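Local coordinates for nitrite transporter NirC (Salmonella enterica subsp. enterica serovar Typhimurium, PDB 4FC4), which carries nitrite in and out of the cell across the cytoplasmic membrane as a pentameric channel of the formate/nitrite transporter family, at residues B[14-19]-B[76-81]. Sequence-based numbering, arbitrary orientation.
Sequences ARIARL and GSELFT
Arg15, Ile16 and Leu19 of the N-terminal helix all meet one residue of 76-81, Glu78. Segment 76-81 starts at Gly76, the first residue beyond helix 67-75 to leave helical angles; its positive phi (104°) suits glycine because a side chain would press on the preceding carbonyl. Ser77 follows, its CB directed away from 14-19 and its small hydroxyl returned to the carbonyl of Val72. Glu78 then directs its CB toward 14-19, and a bend at chi2 (-73°) sets its carboxylate at the guanidinium edge of Arg15. Glu78 OE2 accepts hydrogen bonds from Arg15 NH2 at 2.9 Å, through the syn lone pair, and from Arg15 NH1 at 3.0 Å. This salt bridge is end-on, the two groups nearly coplanar; the long arginine spans from an exposed helix position to a buried acid, whose negative charge it probably stabilises. Arg15 NH2 is also hydrogen-bonded to Asn12 OD1, and Glu78 OE1 to His83 NE2. Ile16 CG1, 3.5 Å from Glu78 OE1, and Leu19 CD2, 4.0 Å from Glu78 OE2, set apolar walls beside the carboxylate. Leu79 occupies the N-cap position of helix 80-93, and Phe80 and Thr81 begin it. Lying between helices 67-75 and 80-93, segment 76-81 is the break in a membrane helix that FNT channels share. Helix 24-51 packs against Ser77 and Glu78, helix 98-125 touches Ile16, Leu79 and Phe80, and helices 198-209 and 219-248 adjoin Phe80 and Thr81.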
# COMPACT_ATOMS: atom_id res chain seq x y z
N ALA B 14 -12.40 5.53 -32.18
CA ALA B 14 -12.28 6.56 -33.26
C ALA B 14 -10.92 7.26 -33.27
O ALA B 14 -10.36 7.53 -34.34
CB ALA B 14 -13.44 7.59 -33.26
N ARG B 15 -10.38 7.50 -32.09
CA ARG B 15 -9.05 8.10 -31.94
C ARG B 15 -7.98 7.18 -32.44
O ARG B 15 -7.06 7.66 -33.11
CB ARG B 15 -8.76 8.44 -30.47
CG ARG B 15 -7.51 9.29 -30.28
CD ARG B 15 -6.95 9.23 -28.86
NE ARG B 15 -6.86 7.88 -28.29
CZ ARG B 15 -5.82 7.04 -28.44
NH1 ARG B 15 -4.77 7.37 -29.19
NH2 ARG B 15 -5.83 5.84 -27.87
N ILE B 16 -8.08 5.88 -32.09
CA ILE B 16 -7.17 4.85 -32.59
C ILE B 16 -7.24 4.79 -34.12
O ILE B 16 -6.22 4.84 -34.80
CB ILE B 16 -7.49 3.48 -31.96
CG1 ILE B 16 -7.09 3.44 -30.48
CG2 ILE B 16 -6.81 2.33 -32.73
CD1 ILE B 16 -7.75 2.29 -29.73
N ALA B 17 -8.46 4.75 -34.66
CA ALA B 17 -8.69 4.82 -36.07
C ALA B 17 -8.07 6.04 -36.71
O ALA B 17 -7.51 5.92 -37.81
CB ALA B 17 -10.18 4.79 -36.36
N ARG B 18 -8.17 7.21 -36.05
CA ARG B 18 -7.64 8.46 -36.67
C ARG B 18 -6.13 8.36 -36.67
O ARG B 18 -5.48 8.72 -37.67
CB ARG B 18 -8.14 9.77 -36.01
CG ARG B 18 -9.58 10.13 -36.37
CD ARG B 18 -10.03 11.51 -35.88
NE ARG B 18 -9.93 11.58 -34.43
CZ ARG B 18 -10.88 11.21 -33.58
NH1 ARG B 18 -10.65 11.30 -32.30
NH2 ARG B 18 -12.07 10.77 -34.01
N LEU B 19 -5.60 7.82 -35.57
CA LEU B 19 -4.17 7.64 -35.44
C LEU B 19 -3.62 6.72 -36.54
O LEU B 19 -2.65 7.06 -37.19
CB LEU B 19 -3.83 7.12 -34.06
CG LEU B 19 -2.34 6.94 -33.75
CD1 LEU B 19 -1.70 8.30 -33.81
CD2 LEU B 19 -2.13 6.31 -32.36
N GLY B 76 1.07 5.81 -21.68
CA GLY B 76 0.39 5.98 -22.97
C GLY B 76 1.08 5.13 -24.00
O GLY B 76 2.31 5.18 -24.11
N SER B 77 0.31 4.28 -24.70
CA SER B 77 0.78 3.39 -25.79
C SER B 77 -0.43 2.68 -26.48
O SER B 77 -1.55 2.91 -26.12
CB SER B 77 1.71 2.36 -25.19
OG SER B 77 1.00 1.58 -24.25
N GLU B 78 -0.21 1.80 -27.44
CA GLU B 78 -1.36 1.02 -27.99
C GLU B 78 -1.18 -0.49 -27.85
O GLU B 78 -0.23 -1.04 -28.37
CB GLU B 78 -1.66 1.43 -29.44
CG GLU B 78 -1.87 2.93 -29.56
CD GLU B 78 -3.20 3.46 -28.97
OE1 GLU B 78 -4.14 2.66 -28.68
OE2 GLU B 78 -3.36 4.71 -28.87
N LEU B 79 -2.09 -1.15 -27.14
CA LEU B 79 -1.95 -2.54 -26.75
C LEU B 79 -3.01 -3.32 -27.48
O LEU B 79 -4.19 -3.02 -27.39
CB LEU B 79 -2.15 -2.69 -25.22
CG LEU B 79 -1.85 -4.09 -24.61
CD1 LEU B 79 -0.45 -4.57 -25.01
CD2 LEU B 79 -2.06 -4.14 -23.06
N PHE B 80 -2.59 -4.33 -28.22
CA PHE B 80 -3.52 -5.05 -29.06
C PHE B 80 -4.65 -5.63 -28.21
O PHE B 80 -5.82 -5.60 -28.64
CB PHE B 80 -2.81 -6.14 -29.89
CG PHE B 80 -3.71 -7.29 -30.26
CD1 PHE B 80 -3.89 -8.37 -29.37
CD2 PHE B 80 -4.43 -7.28 -31.47
CE1 PHE B 80 -4.75 -9.42 -29.70
CE2 PHE B 80 -5.30 -8.32 -31.79
CZ PHE B 80 -5.45 -9.39 -30.91
N THR B 81 -4.34 -6.15 -27.00
CA THR B 81 -5.37 -6.88 -26.24
C THR B 81 -6.46 -5.94 -25.77
O THR B 81 -7.60 -6.34 -25.65
CB THR B 81 -4.78 -7.69 -25.06
OG1 THR B 81 -3.96 -6.82 -24.27
CG2 THR B 81 -3.91 -8.86 -25.61